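Local coordinates for nucleoprotein (Rift Valley fever virus, PDB 3LYF), which encapsidates the single-stranded viral RNA genome, protecting it from nucleases and forming the ribonucleoprotein template for transcription and replication, at residues Glu20-Val25 with Gly65-Arg70; Ala29-Asp34 with Thr103-Ala108; Lys43-Ala48 with Asn88-Lys93; Leu60-Gly65 with Gln117-Leu122; Ser137-Arg142 with Ser231-Ala236. All coordinates share one frame; numbering follows the deposited sequence.

Interaction 1: Glu20-Val25 with Gly65-Arg70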
# COMPACT_ATOMS: atom_id res chain seq x y z
N GLU A 20 -7.15 16.06 -14.60
CA GLU A 20 -6.48 14.77 -14.34
C GLU A 20 -6.81 13.77 -15.45
O GLU A 20 -5.92 13.08 -15.95
CB GLU A 20 -6.88 14.22 -12.96
CG GLU A 20 -6.27 12.85 -12.56
CD GLU A 20 -4.85 12.94 -11.99
OE1 GLU A 20 -4.17 13.96 -12.23
OE2 GLU A 20 -4.41 11.99 -11.30
N ILE A 21 -8.07 13.73 -15.88
CA ILE A 21 -8.51 12.74 -16.86
C ILE A 21 -7.68 12.78 -18.15
O ILE A 21 -7.51 11.77 -18.80
CB ILE A 21 -10.03 12.86 -17.14
CG1 ILE A 21 -10.82 12.53 -15.86
CG2 ILE A 21 -10.46 11.98 -18.30
CD1 ILE A 21 -10.24 11.40 -15.01
N GLU A 22 -7.11 13.93 -18.47
CA GLU A 22 -6.21 14.04 -19.62
C GLU A 22 -5.00 13.09 -19.51
O GLU A 22 -4.51 12.58 -20.52
CB GLU A 22 -5.71 15.47 -19.77
CG GLU A 22 -5.26 15.83 -21.19
CD GLU A 22 -6.45 16.06 -22.13
OE1 GLU A 22 -7.60 15.71 -21.74
OE2 GLU A 22 -6.24 16.59 -23.25
N GLN A 23 -4.51 12.89 -18.29
CA GLN A 23 -3.35 12.03 -18.01
C GLN A 23 -3.56 10.53 -18.34
O GLN A 23 -2.59 9.82 -18.61
CB GLN A 23 -2.96 12.16 -16.55
CG GLN A 23 -2.29 13.46 -16.19
CD GLN A 23 -0.87 13.62 -16.72
OE1 GLN A 23 -0.37 12.78 -17.46
NE2 GLN A 23 -0.20 14.72 -16.33
N TRP A 24 -4.80 10.05 -18.32
CA TRP A 24 -5.05 8.61 -18.42
C TRP A 24 -5.96 8.20 -19.55
O TRP A 24 -6.04 7.01 -19.85
CB TRP A 24 -5.72 8.12 -17.15
CG TRP A 24 -5.08 8.61 -15.93
CD1 TRP A 24 -5.42 9.71 -15.21
CD2 TRP A 24 -3.96 8.03 -15.27
NE1 TRP A 24 -4.59 9.84 -14.14
CE2 TRP A 24 -3.67 8.82 -14.16
CE3 TRP A 24 -3.17 6.91 -15.52
CZ2 TRP A 24 -2.62 8.54 -13.30
CZ3 TRP A 24 -2.13 6.63 -14.67
CH2 TRP A 24 -1.87 7.43 -13.57
N VAL A 25 -6.71 9.14 -20.12
CA VAL A 25 -7.84 8.78 -20.96
C VAL A 25 -7.41 7.93 -22.18
O VAL A 25 -8.18 7.08 -22.64
CB VAL A 25 -8.72 10.02 -21.37
CG1 VAL A 25 -7.95 11.02 -22.27
CG2 VAL A 25 -10.01 9.54 -22.03
N GLY A 65 0.49 9.48 -14.76
CA GLY A 65 -0.01 9.53 -16.11
C GLY A 65 1.03 9.44 -17.22
O GLY A 65 2.14 8.95 -16.99
N ASN A 66 0.65 9.88 -18.41
CA ASN A 66 1.46 9.75 -19.64
C ASN A 66 1.85 11.11 -20.26
O ASN A 66 2.41 11.13 -21.37
CB ASN A 66 0.73 8.87 -20.69
CG ASN A 66 1.72 8.24 -21.78
OD1 ASN A 66 2.92 7.99 -21.54
ND2 ASN A 66 1.18 8.00 -22.98
N LYS A 67 1.62 12.20 -19.52
CA LYS A 67 1.98 13.57 -19.94
C LYS A 67 2.98 14.22 -18.99
O LYS A 67 2.60 14.91 -18.03
CB LYS A 67 0.71 14.41 -20.06
CG LYS A 67 -0.30 13.86 -21.06
CD LYS A 67 -1.52 14.75 -21.18
CE LYS A 67 -1.99 14.88 -22.61
NZ LYS A 67 -2.16 13.55 -23.31
N PRO A 68 4.28 14.00 -19.24
CA PRO A 68 5.32 14.48 -18.36
C PRO A 68 5.28 15.99 -18.10
O PRO A 68 5.51 16.40 -17.00
CB PRO A 68 6.62 14.11 -19.10
CG PRO A 68 6.27 13.02 -20.01
CD PRO A 68 4.82 13.20 -20.35
N ARG A 69 5.01 16.80 -19.12
CA ARG A 69 5.04 18.26 -18.96
C ARG A 69 3.89 18.75 -18.08
O ARG A 69 4.07 19.64 -17.23
CB ARG A 69 5.00 18.97 -20.32
CG ARG A 69 6.34 18.91 -21.08
CD ARG A 69 7.36 19.91 -20.52
NE ARG A 69 8.57 19.95 -21.35
CZ ARG A 69 9.77 20.40 -20.95
NH1 ARG A 69 9.96 20.87 -19.71
NH2 ARG A 69 10.79 20.37 -21.80
N ARG A 70 2.72 18.17 -18.29
CA ARG A 70 1.54 18.49 -17.51
C ARG A 70 1.74 18.10 -16.04
O ARG A 70 1.57 18.93 -15.15
CB ARG A 70 0.32 17.82 -18.14
CG ARG A 70 -0.97 17.94 -17.34
CD ARG A 70 -1.32 19.40 -16.99
NE ARG A 70 -2.10 20.11 -18.00
CZ ARG A 70 -2.74 21.28 -17.78
NH1 ARG A 70 -2.68 21.85 -16.58
NH2 ARG A 70 -3.42 21.87 -18.75
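Gln-23 and Gly-65-Lys-67 form a hydrogen-bonded contact between the short, weakly bonded helix 21-24 and the turn that joins helix 50-63 to helix 68-72. The amide of Gln-23 lies against the backbone of that turn and uses both of its ends. OE1 accepts from Lys-67 N at 2.9 Å, with the donor in the plane of the amide carbonyl. NE2 gives a hydrogen to Lys-67 O at 3.3 Å, a straighter bond (160° at the hydrogen) that stays close to the amide plane. With both ends engaged on one residue, the rotation of the amide is fixed. Its chain reaches there by folding at chi2 (-71°), and NE2 then rests on Arg-70 CG. One residue back, the main chain repeats the link: Asn-66 N donates to Gln-23 O at 3.2 Å, in the carbonyl plane and on a lone pair. The side chain of Asn-66 looks elsewhere, OD1 accepting from Ser-105 N of helix 104-110. Lys-67 is the N-cap residue of helix 68-72, so the bonds to it fall at the start of a helix in an all-helical fold. Asn-66, Lys-67 and Arg-70 bind RNA, and both segments belong to the N-terminal region thought essential for oligomerization. Gly-65 CA sits over the six-membered ring of Trp-24, 3.8 Å from its centroid and only 12° off the normal, a CH-pi contact. Farther out, Glu-22 CG packs 3.7 Å from Lys-67 CE, while the carboxylate and ammonium do not meet: Glu-22 OE2 and Lys-67 NZ are 5.1 Å apart.

Interaction 2: Ala29-Asp34 with Thr103-Ala108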
# COMPACT_ATOMS: atom_id res chain seq x y z
N ALA A 29 -5.46 3.39 -26.18
CA ALA A 29 -5.31 3.82 -27.58
C ALA A 29 -4.13 3.09 -28.18
O ALA A 29 -3.13 2.85 -27.49
CB ALA A 29 -5.13 5.33 -27.68
N TYR A 30 -4.24 2.72 -29.46
CA TYR A 30 -3.20 1.91 -30.12
C TYR A 30 -1.82 2.52 -29.93
O TYR A 30 -1.66 3.75 -29.98
CB TYR A 30 -3.49 1.71 -31.63
CG TYR A 30 -2.38 0.98 -32.36
CD1 TYR A 30 -2.33 -0.42 -32.40
CD2 TYR A 30 -1.36 1.69 -33.01
CE1 TYR A 30 -1.29 -1.09 -33.07
CE2 TYR A 30 -0.33 1.04 -33.67
CZ TYR A 30 -0.30 -0.35 -33.71
OH TYR A 30 0.74 -0.98 -34.37
N GLN A 31 -0.83 1.66 -29.69
CA GLN A 31 0.57 2.05 -29.65
C GLN A 31 1.39 1.26 -30.67
O GLN A 31 1.42 0.02 -30.62
CB GLN A 31 1.16 1.86 -28.24
CG GLN A 31 0.58 2.80 -27.17
CD GLN A 31 1.14 4.21 -27.25
OE1 GLN A 31 2.35 4.41 -27.46
NE2 GLN A 31 0.27 5.21 -27.07
N GLY A 32 2.03 1.98 -31.58
CA GLY A 32 2.95 1.38 -32.56
C GLY A 32 4.40 1.51 -32.11
O GLY A 32 5.05 2.54 -32.37
N PHE A 33 4.88 0.49 -31.40
CA PHE A 33 6.31 0.35 -31.06
C PHE A 33 6.68 -1.08 -30.71
O PHE A 33 5.83 -1.92 -30.43
CB PHE A 33 6.68 1.18 -29.84
CG PHE A 33 6.07 0.67 -28.56
CD1 PHE A 33 6.85 0.07 -27.58
CD2 PHE A 33 4.69 0.74 -28.35
CE1 PHE A 33 6.28 -0.40 -26.39
CE2 PHE A 33 4.13 0.26 -27.18
CZ PHE A 33 4.94 -0.32 -26.20
N ASP A 34 7.99 -1.30 -30.68
CA ASP A 34 8.62 -2.54 -30.28
C ASP A 34 9.24 -2.25 -28.92
O ASP A 34 9.95 -1.27 -28.77
CB ASP A 34 9.72 -2.84 -31.29
CG ASP A 34 10.40 -4.18 -31.08
OD1 ASP A 34 10.19 -4.86 -30.04
OD2 ASP A 34 11.16 -4.57 -31.99
N THR A 103 7.87 7.21 -24.58
CA THR A 103 6.84 7.78 -23.70
C THR A 103 6.91 7.06 -22.32
O THR A 103 7.53 6.00 -22.19
CB THR A 103 5.43 7.63 -24.28
OG1 THR A 103 5.04 6.26 -24.24
CG2 THR A 103 5.41 8.09 -25.77
N LEU A 104 6.29 7.64 -21.31
CA LEU A 104 6.18 6.95 -20.02
C LEU A 104 5.49 5.58 -20.11
O LEU A 104 5.97 4.59 -19.54
CB LEU A 104 5.48 7.86 -19.00
CG LEU A 104 6.18 9.14 -18.62
CD1 LEU A 104 5.33 9.94 -17.64
CD2 LEU A 104 7.52 8.81 -18.05
N SER A 105 4.38 5.49 -20.82
CA SER A 105 3.67 4.22 -20.98
C SER A 105 4.47 3.15 -21.75
O SER A 105 4.48 1.95 -21.38
CB SER A 105 2.26 4.42 -21.59
OG SER A 105 2.28 4.50 -23.02
N ARG A 106 5.18 3.56 -22.81
CA ARG A 106 6.06 2.62 -23.52
C ARG A 106 7.18 2.09 -22.65
O ARG A 106 7.48 0.90 -22.69
CB ARG A 106 6.64 3.28 -24.77
CG ARG A 106 5.64 3.49 -25.82
CD ARG A 106 6.22 4.20 -27.04
NE ARG A 106 5.13 4.46 -28.00
CZ ARG A 106 5.30 4.95 -29.23
NH1 ARG A 106 6.51 5.24 -29.69
NH2 ARG A 106 4.24 5.16 -30.00
N VAL A 107 7.77 2.94 -21.82
CA VAL A 107 8.78 2.50 -20.88
C VAL A 107 8.22 1.47 -19.88
O VAL A 107 8.86 0.43 -19.66
CB VAL A 107 9.44 3.68 -20.13
CG1 VAL A 107 10.37 3.15 -19.03
CG2 VAL A 107 10.23 4.57 -21.16
N ALA A 108 7.06 1.77 -19.31
CA ALA A 108 6.41 0.88 -18.34
C ALA A 108 6.11 -0.48 -18.99
O ALA A 108 6.27 -1.55 -18.39
CB ALA A 108 5.08 1.54 -17.80
O HOH W 1 2.44 6.45 -25.33
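Arg-106, near the start of helix 104-110, reaches Gln-31 and Phe-33 of the extended loop before helix 35-46 in an RNA-binding site; Phe-33 and Arg-106 are both RNA-binding residues. The guanidinium holds Gln-31 OE1 side-on with two nitrogens. Its NE donates at 2.8 Å, nearly head-on to the carbonyl oxygen of the Gln-31 side chain (172° at OE1), whereas NH2 reaches the same OE1 at 3.3 Å from above the amide plane. For both bonds OE1 lies close to the guanidinium plane, although the amide itself is turned 71° from it. The other acceptors come from the 95-101 loop: NH2, sharing its two hydrogens, also donates to Asn-96 OD1 and Pro-97 O, and NH1 to Ser-98 O and Glu-101 O, while Gln-31 NE2 donates to Gly-95 O. This dense set of acceptors probably fixes the position and rotation of the guanidinium. A water gives Gln-31 OE1 a weak further bond and is hydrogen-bonded to the hydroxyls of Thr-103 and Ser-105. Thr-103 is the N-cap of the helix, its OG1 accepting from Arg-106 N at 3.1 Å. Phe-33 lies nearly parallel to the guanidinium, the planes 12° apart, but slid back along the arginine chain, which runs extended past the ring to Gln-31. Arg-106 CG, set by chi1 (-71°), sits over the middle of the Phe-33 ring in a CH-pi contact, 3.7 Å from the centroid.

Interaction 3: Lys43-Ala48 with Asn88-Lys93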
# COMPACT_ATOMS: atom_id res chain seq x y z
N LYS A 43 18.94 2.84 -23.19
CA LYS A 43 20.40 2.64 -23.01
C LYS A 43 21.18 3.74 -23.72
O LYS A 43 22.11 4.36 -23.16
CB LYS A 43 20.81 1.27 -23.51
CG LYS A 43 20.27 0.14 -22.65
CD LYS A 43 20.55 -1.21 -23.23
CE LYS A 43 20.15 -2.31 -22.25
NZ LYS A 43 20.24 -3.65 -22.88
N GLN A 44 20.78 4.01 -24.95
CA GLN A 44 21.45 5.03 -25.76
C GLN A 44 21.46 6.38 -25.07
O GLN A 44 22.50 7.01 -25.01
CB GLN A 44 20.78 5.17 -27.12
CG GLN A 44 21.48 6.18 -28.05
CD GLN A 44 20.81 6.26 -29.38
OE1 GLN A 44 20.20 5.28 -29.84
NE2 GLN A 44 20.90 7.41 -30.02
N TYR A 45 20.31 6.84 -24.56
CA TYR A 45 20.21 8.16 -23.95
C TYR A 45 20.69 8.19 -22.53
O TYR A 45 21.21 9.20 -22.09
CB TYR A 45 18.77 8.69 -23.99
CG TYR A 45 18.18 8.84 -25.35
CD1 TYR A 45 18.95 9.31 -26.44
CD2 TYR A 45 16.83 8.56 -25.58
CE1 TYR A 45 18.39 9.42 -27.75
CE2 TYR A 45 16.27 8.71 -26.85
CZ TYR A 45 17.05 9.15 -27.93
OH TYR A 45 16.49 9.30 -29.19
N GLY A 46 20.53 7.07 -21.80
CA GLY A 46 20.70 7.09 -20.34
C GLY A 46 22.03 6.60 -19.79
O GLY A 46 22.32 6.80 -18.63
N GLY A 47 22.83 5.94 -20.60
CA GLY A 47 24.03 5.28 -20.09
C GLY A 47 23.73 4.20 -19.05
O GLY A 47 22.64 3.60 -19.05
N ALA A 48 24.68 3.97 -18.16
CA ALA A 48 24.51 2.93 -17.11
C ALA A 48 23.35 3.24 -16.16
O ALA A 48 22.84 2.34 -15.52
CB ALA A 48 25.79 2.72 -16.33
N ASN A 88 14.24 15.93 -20.96
CA ASN A 88 15.38 16.34 -21.79
C ASN A 88 16.37 15.22 -22.12
O ASN A 88 16.90 15.19 -23.23
CB ASN A 88 16.13 17.53 -21.14
CG ASN A 88 15.25 18.77 -21.00
OD1 ASN A 88 14.35 19.03 -21.82
ND2 ASN A 88 15.49 19.52 -19.94
N LYS A 89 16.66 14.33 -21.18
CA LYS A 89 17.59 13.20 -21.45
C LYS A 89 16.97 12.18 -22.41
O LYS A 89 17.60 11.76 -23.37
CB LYS A 89 18.03 12.52 -20.14
CG LYS A 89 19.04 11.40 -20.32
CD LYS A 89 19.70 10.97 -19.04
CE LYS A 89 20.78 11.99 -18.60
NZ LYS A 89 21.71 11.42 -17.60
N TYR A 90 15.71 11.82 -22.18
CA TYR A 90 15.09 10.70 -22.93
C TYR A 90 14.21 11.17 -24.07
O TYR A 90 13.64 10.36 -24.83
CB TYR A 90 14.34 9.78 -21.92
CG TYR A 90 15.33 9.12 -20.98
CD1 TYR A 90 16.06 7.99 -21.37
CD2 TYR A 90 15.61 9.67 -19.73
CE1 TYR A 90 17.00 7.40 -20.54
CE2 TYR A 90 16.56 9.10 -18.89
CZ TYR A 90 17.25 7.98 -19.29
OH TYR A 90 18.22 7.46 -18.46
N LYS A 91 14.09 12.49 -24.19
CA LYS A 91 13.27 13.14 -25.22
C LYS A 91 11.85 12.63 -25.18
O LYS A 91 11.31 12.22 -26.21
CB LYS A 91 13.86 12.95 -26.64
CG LYS A 91 15.39 13.02 -26.75
CD LYS A 91 16.03 14.24 -26.14
CE LYS A 91 17.60 14.14 -26.16
NZ LYS A 91 18.21 12.76 -26.02
N LEU A 92 11.25 12.64 -23.98
CA LEU A 92 9.95 12.02 -23.77
C LEU A 92 8.89 12.77 -24.53
O LEU A 92 8.91 13.98 -24.55
CB LEU A 92 9.56 11.96 -22.29
CG LEU A 92 10.50 11.08 -21.46
CD1 LEU A 92 10.21 11.24 -19.96
CD2 LEU A 92 10.44 9.68 -21.91
N LYS A 93 7.98 12.02 -25.14
CA LYS A 93 6.86 12.54 -25.90
C LYS A 93 5.56 12.16 -25.19
O LYS A 93 5.57 11.42 -24.21
CB LYS A 93 6.86 11.95 -27.29
CG LYS A 93 8.08 12.28 -28.17
CD LYS A 93 8.26 13.79 -28.36
CE LYS A 93 9.39 14.07 -29.35
NZ LYS A 93 10.68 13.82 -28.72
O HOH W 2 21.21 8.66 -16.98
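Tyr-45, in the last turn of helix 35-46, lies across the C-terminal end of helix 77-90. Its CB enters first, 3.3 Å from Lys-89 O and 3.8 Å from Tyr-90 CD1. Farther along, CG still borders Lys-89 O; on one flank of the ring CD2 and CE2 pass Tyr-90 O, on the other CD1 and CE1 meet Lys-91 NZ. Past CE1 and CE2 the ring ends in CZ and OH, beyond the atoms that meet 88-93; outside the two segments the side chain also touches Leu-102. The Lys-91 ammonium stands over the ring face, 3.9 Å from the centroid and 23° off the normal, a cation-pi contact displaced toward the rim. The Lys-91 chain, bent at chi2 (-52°) and again at chi4, doubles back to put NZ there, and the same NZ donates to Lys-89 O at 2.9 Å from above the carbonyl plane. The helix-end carbonyl and the aromatic face thus share one charge. Beyond CB, the Tyr-90 ring runs on toward Gly-46, whose CA lies 3.1 Å from Tyr-90 OH; that hydroxyl is hydrogen-bonded to Asp-53 of helix 50-63. A water bridges Gly-46 O and Lys-89 NZ, donating to the carbonyl and accepting from the lysine. Gly-47 and Lys-91 both leave helical geometry with positive phi; the contact joins two helix C-termini, each turning away into a loop, at the periphery of the helical N-terminal half of this phlebovirus nucleoprotein.

Interaction 4: Leu60-Gly65 with Gln117-Leu122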
# COMPACT_ATOMS: atom_id res chain seq x y z
N LEU A 60 6.20 7.34 -12.48
CA LEU A 60 5.43 8.41 -13.11
C LEU A 60 4.27 7.84 -13.91
O LEU A 60 3.15 8.33 -13.81
CB LEU A 60 6.32 9.28 -13.98
CG LEU A 60 7.40 10.13 -13.28
CD1 LEU A 60 8.40 10.74 -14.27
CD2 LEU A 60 6.74 11.22 -12.48
N ALA A 61 4.55 6.82 -14.70
CA ALA A 61 3.50 6.19 -15.53
C ALA A 61 2.36 5.60 -14.68
O ALA A 61 1.20 5.59 -15.13
CB ALA A 61 4.09 5.10 -16.39
N LEU A 62 2.72 4.97 -13.56
CA LEU A 62 1.73 4.29 -12.70
C LEU A 62 0.95 5.25 -11.81
O LEU A 62 -0.21 5.00 -11.51
CB LEU A 62 2.42 3.23 -11.79
CG LEU A 62 3.03 1.99 -12.41
CD1 LEU A 62 3.68 1.00 -11.42
CD2 LEU A 62 2.00 1.30 -13.19
N THR A 63 1.58 6.32 -11.37
CA THR A 63 1.00 7.16 -10.35
C THR A 63 0.54 8.53 -10.86
O THR A 63 -0.35 9.12 -10.26
CB THR A 63 1.94 7.36 -9.14
OG1 THR A 63 3.08 8.18 -9.47
CG2 THR A 63 2.36 6.02 -8.57
N ARG A 64 1.10 9.00 -11.98
CA ARG A 64 0.74 10.34 -12.48
C ARG A 64 0.16 10.41 -13.87
O ARG A 64 -0.57 11.37 -14.17
CB ARG A 64 1.94 11.28 -12.40
CG ARG A 64 2.53 11.53 -10.97
CD ARG A 64 1.54 12.15 -9.98
NE ARG A 64 0.80 13.26 -10.58
CZ ARG A 64 1.20 14.53 -10.63
NH1 ARG A 64 2.35 14.93 -10.14
NH2 ARG A 64 0.43 15.43 -11.25
N GLY A 65 0.49 9.48 -14.76
CA GLY A 65 -0.01 9.53 -16.11
C GLY A 65 1.03 9.44 -17.22
O GLY A 65 2.14 8.95 -16.99
N GLN A 117 5.99 -5.78 -10.65
CA GLN A 117 6.52 -5.95 -9.30
C GLN A 117 6.37 -4.68 -8.46
O GLN A 117 6.09 -4.76 -7.26
CB GLN A 117 7.99 -6.46 -9.34
CG GLN A 117 8.62 -6.76 -8.00
CD GLN A 117 7.78 -7.67 -7.09
OE1 GLN A 117 7.27 -8.72 -7.52
NE2 GLN A 117 7.63 -7.27 -5.82
N ALA A 118 6.46 -3.50 -9.09
CA ALA A 118 6.23 -2.24 -8.37
C ALA A 118 4.80 -2.07 -7.84
O ALA A 118 4.57 -1.33 -6.87
CB ALA A 118 6.60 -1.04 -9.26
N LEU A 119 3.85 -2.76 -8.48
CA LEU A 119 2.45 -2.61 -8.15
C LEU A 119 2.13 -3.11 -6.75
O LEU A 119 1.15 -2.64 -6.15
CB LEU A 119 1.55 -3.31 -9.15
CG LEU A 119 1.53 -2.84 -10.59
CD1 LEU A 119 0.75 -3.86 -11.35
CD2 LEU A 119 0.87 -1.45 -10.72
N VAL A 120 2.96 -4.02 -6.24
CA VAL A 120 2.88 -4.51 -4.86
C VAL A 120 3.09 -3.34 -3.87
O VAL A 120 2.36 -3.21 -2.89
CB VAL A 120 3.93 -5.65 -4.61
CG1 VAL A 120 4.04 -6.03 -3.11
CG2 VAL A 120 3.53 -6.90 -5.38
N VAL A 121 4.02 -2.46 -4.16
CA VAL A 121 4.25 -1.30 -3.26
C VAL A 121 3.36 -0.08 -3.56
O VAL A 121 2.99 0.69 -2.64
CB VAL A 121 5.76 -0.88 -3.27
CG1 VAL A 121 6.00 0.52 -2.63
CG2 VAL A 121 6.57 -1.94 -2.56
N LEU A 122 3.02 0.12 -4.83
CA LEU A 122 2.37 1.36 -5.27
C LEU A 122 0.84 1.24 -5.38
O LEU A 122 0.14 2.14 -5.84
CB LEU A 122 2.93 1.77 -6.60
CG LEU A 122 4.35 2.31 -6.49
CD1 LEU A 122 4.82 2.66 -7.91
CD2 LEU A 122 4.43 3.53 -5.55
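Leu-62 CD1 is the centre of this small apolar contact. It touches Leu-119 CD2 at 3.8 Å, Leu-122 CD1 at 4.0 Å and the methyl of Ala-118 at 4.2 Å, so that one methyl meets three residues on one side of helix 112-122. Leu-62 CD2 adds a second touch on Leu-119 CD2, 3.9 Å away, which lies against both branches of the leucine fork. The Leu-62 side chain crosses those of Leu-119 and Leu-122 at about right angles, meeting Leu-119 with both methyls and Leu-122 with CD1. Chi1 of Leu-62 (-67°) sets CG anti to the carbonyl carbon, and the extended chi2 (-179°) carries CD1 straight out toward the other helix. Beside it, Thr-63 offers CG2 to Leu-122 CD1 at 4.2 Å and keeps its hydroxyl for its own helix, bonded to Val-59 O. All five residues are buried in the helical core, where the last turn of helix 50-63 packs on the last part of helix 112-122; no hydrogen bond joins the two segments. Just past Thr-63 the first helix ends, and Leu-60 O accepts from both Arg-64 N at 2.8 Å and Gly-65 N at 3.0 Å. In the next shell, Ala-118 and Leu-122 rest on Tyr-4 and Ala-8 of helix 3-10, while Leu-62 also touches His-146. Thr-63 lies close to Trp-125, a residue important for dimerization, and elsewhere on helix 112-122 Val-120 and Val-121 pack on Thr-131 and Glu-124 of the second subunit.

Interaction 5: Ser137-Arg142 with Ser231-Ala236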
# COMPACT_ATOMS: atom_id res chain seq x y z
N SER A 137 -13.07 -8.63 -5.39
CA SER A 137 -12.65 -10.00 -5.16
C SER A 137 -11.56 -10.02 -4.10
O SER A 137 -10.58 -9.26 -4.19
CB SER A 137 -12.14 -10.65 -6.46
OG SER A 137 -11.83 -12.02 -6.25
N PRO A 138 -11.73 -10.87 -3.07
CA PRO A 138 -10.76 -10.91 -1.99
C PRO A 138 -9.33 -11.18 -2.43
O PRO A 138 -9.11 -12.02 -3.30
CB PRO A 138 -11.26 -12.09 -1.15
CG PRO A 138 -12.71 -12.11 -1.36
CD PRO A 138 -12.89 -11.74 -2.81
N ALA A 139 -8.38 -10.47 -1.83
CA ALA A 139 -6.97 -10.69 -2.03
C ALA A 139 -6.60 -10.57 -3.52
O ALA A 139 -5.86 -11.41 -4.05
CB ALA A 139 -6.55 -12.07 -1.48
N TYR A 140 -7.10 -9.53 -4.17
CA TYR A 140 -6.86 -9.37 -5.61
C TYR A 140 -5.37 -9.22 -5.91
O TYR A 140 -4.67 -8.44 -5.23
CB TYR A 140 -7.66 -8.19 -6.19
CG TYR A 140 -7.51 -8.15 -7.69
CD1 TYR A 140 -8.34 -8.93 -8.50
CD2 TYR A 140 -6.52 -7.37 -8.28
CE1 TYR A 140 -8.19 -8.91 -9.87
CE2 TYR A 140 -6.36 -7.36 -9.65
CZ TYR A 140 -7.18 -8.14 -10.45
OH TYR A 140 -7.03 -8.14 -11.83
N PRO A 141 -4.87 -9.94 -6.93
CA PRO A 141 -3.41 -9.91 -7.09
C PRO A 141 -2.92 -8.55 -7.59
O PRO A 141 -3.26 -8.15 -8.72
CB PRO A 141 -3.11 -11.02 -8.11
CG PRO A 141 -4.40 -11.78 -8.32
CD PRO A 141 -5.51 -10.78 -7.97
N ARG A 142 -2.11 -7.87 -6.77
CA ARG A 142 -1.56 -6.54 -7.11
C ARG A 142 -0.75 -6.60 -8.41
O ARG A 142 -0.81 -5.65 -9.20
CB ARG A 142 -0.66 -5.96 -5.99
CG ARG A 142 -1.31 -5.61 -4.63
CD ARG A 142 -2.79 -5.62 -4.59
NE ARG A 142 -3.29 -5.12 -3.30
CZ ARG A 142 -4.47 -5.44 -2.78
NH1 ARG A 142 -5.29 -6.29 -3.41
NH2 ARG A 142 -4.85 -4.92 -1.61
N SER A 231 -3.20 -19.45 -8.73
CA SER A 231 -3.47 -19.31 -7.31
C SER A 231 -4.98 -19.19 -7.02
O SER A 231 -5.80 -18.79 -7.88
CB SER A 231 -2.74 -18.06 -6.80
OG SER A 231 -3.59 -16.95 -7.07
N ALA A 232 -5.40 -19.51 -5.79
CA ALA A 232 -6.81 -19.35 -5.43
C ALA A 232 -7.32 -17.92 -5.60
O ALA A 232 -8.45 -17.70 -6.00
CB ALA A 232 -7.08 -19.84 -4.01
N ALA A 233 -6.49 -16.92 -5.31
CA ALA A 233 -6.89 -15.53 -5.51
C ALA A 233 -7.19 -15.20 -6.99
O ALA A 233 -8.17 -14.54 -7.30
CB ALA A 233 -5.82 -14.60 -4.94
N VAL A 234 -6.35 -15.69 -7.90
CA VAL A 234 -6.62 -15.56 -9.36
C VAL A 234 -7.92 -16.29 -9.78
O VAL A 234 -8.75 -15.78 -10.54
CB VAL A 234 -5.46 -16.15 -10.17
CG1 VAL A 234 -5.83 -16.32 -11.62
CG2 VAL A 234 -4.18 -15.30 -9.97
N MET A 235 -8.09 -17.48 -9.24
CA MET A 235 -9.31 -18.24 -9.51
C MET A 235 -10.52 -17.46 -9.02
O MET A 235 -11.50 -17.34 -9.73
CB MET A 235 -9.23 -19.64 -8.89
CG MET A 235 -8.17 -20.57 -9.49
SD MET A 235 -8.13 -20.84 -11.30
CE MET A 235 -9.46 -22.03 -11.54
N ALA A 236 -10.44 -16.86 -7.82
CA ALA A 236 -11.60 -16.09 -7.31
C ALA A 236 -11.85 -14.83 -8.15
O ALA A 236 -13.00 -14.48 -8.48
CB ALA A 236 -11.39 -15.72 -5.85
O HOH W 3 -9.21 -12.41 -5.97
O HOH W 4 -14.02 -13.38 -5.36
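The loop 137-142 runs past the first turns of helix 232-242 with its CA atoms closest at Ala-139 and Ala-233, 6.0 Å apart, Ala-139 itself taking positive phi (57°). The methyl of Ala-233 points into the bend, 3.3 Å from Ala-139 O and 4.3 Å from Ala-139 CB. Pro-141 follows, its CG meeting Val-234 CG2 at 3.9 Å, the two side chains crossing at about a right angle. At the other end Ser-137 OG, placed anti to its own N (chi1 -175°), lies against the main chain of Ala-236, 3.4 Å from its C. No direct hydrogen bond crosses; water does the polar work. One water accepts from Ser-137 OG and donates to Pro-138 O and Ala-233 O, each at 2.7 Å; a second donates to the same OG and, weakly, to Ala-236 O. Ser-231 N-caps the helix through OG, which accepts from Val-234 N. Behind the loop, Tyr-140 OH bonds to Ala-168 O of helix 159-180, on which Val-234 also packs. The contact lies away from the RNA-binding residues and is a water-mediated docking of the C-terminal helix on an irregular loop of the all-helical fold.

From the N terminus, 20-25 opens first and meets 65-70, closing a loop that contains helices 35-46 and 50-63. Segments 29-34 and 43-48 start inside it and find partners beyond it, so interactions 2 and 3 both cross interaction 1, while interaction 3 lies wholly within the span of interaction 2. Interaction 4 crosses all three, bringing helix 50-63 to helix 112-122, and shares Gly-65 with interaction 1. Interactions 1 and 2 also touch, Gly-65 O lying against Leu-104 CD1 at 3.4 Å. Interaction 5 follows in series, tying the C-terminal helix to loop 137-142; it touches interaction 4 where Leu-119 packs on Arg-142.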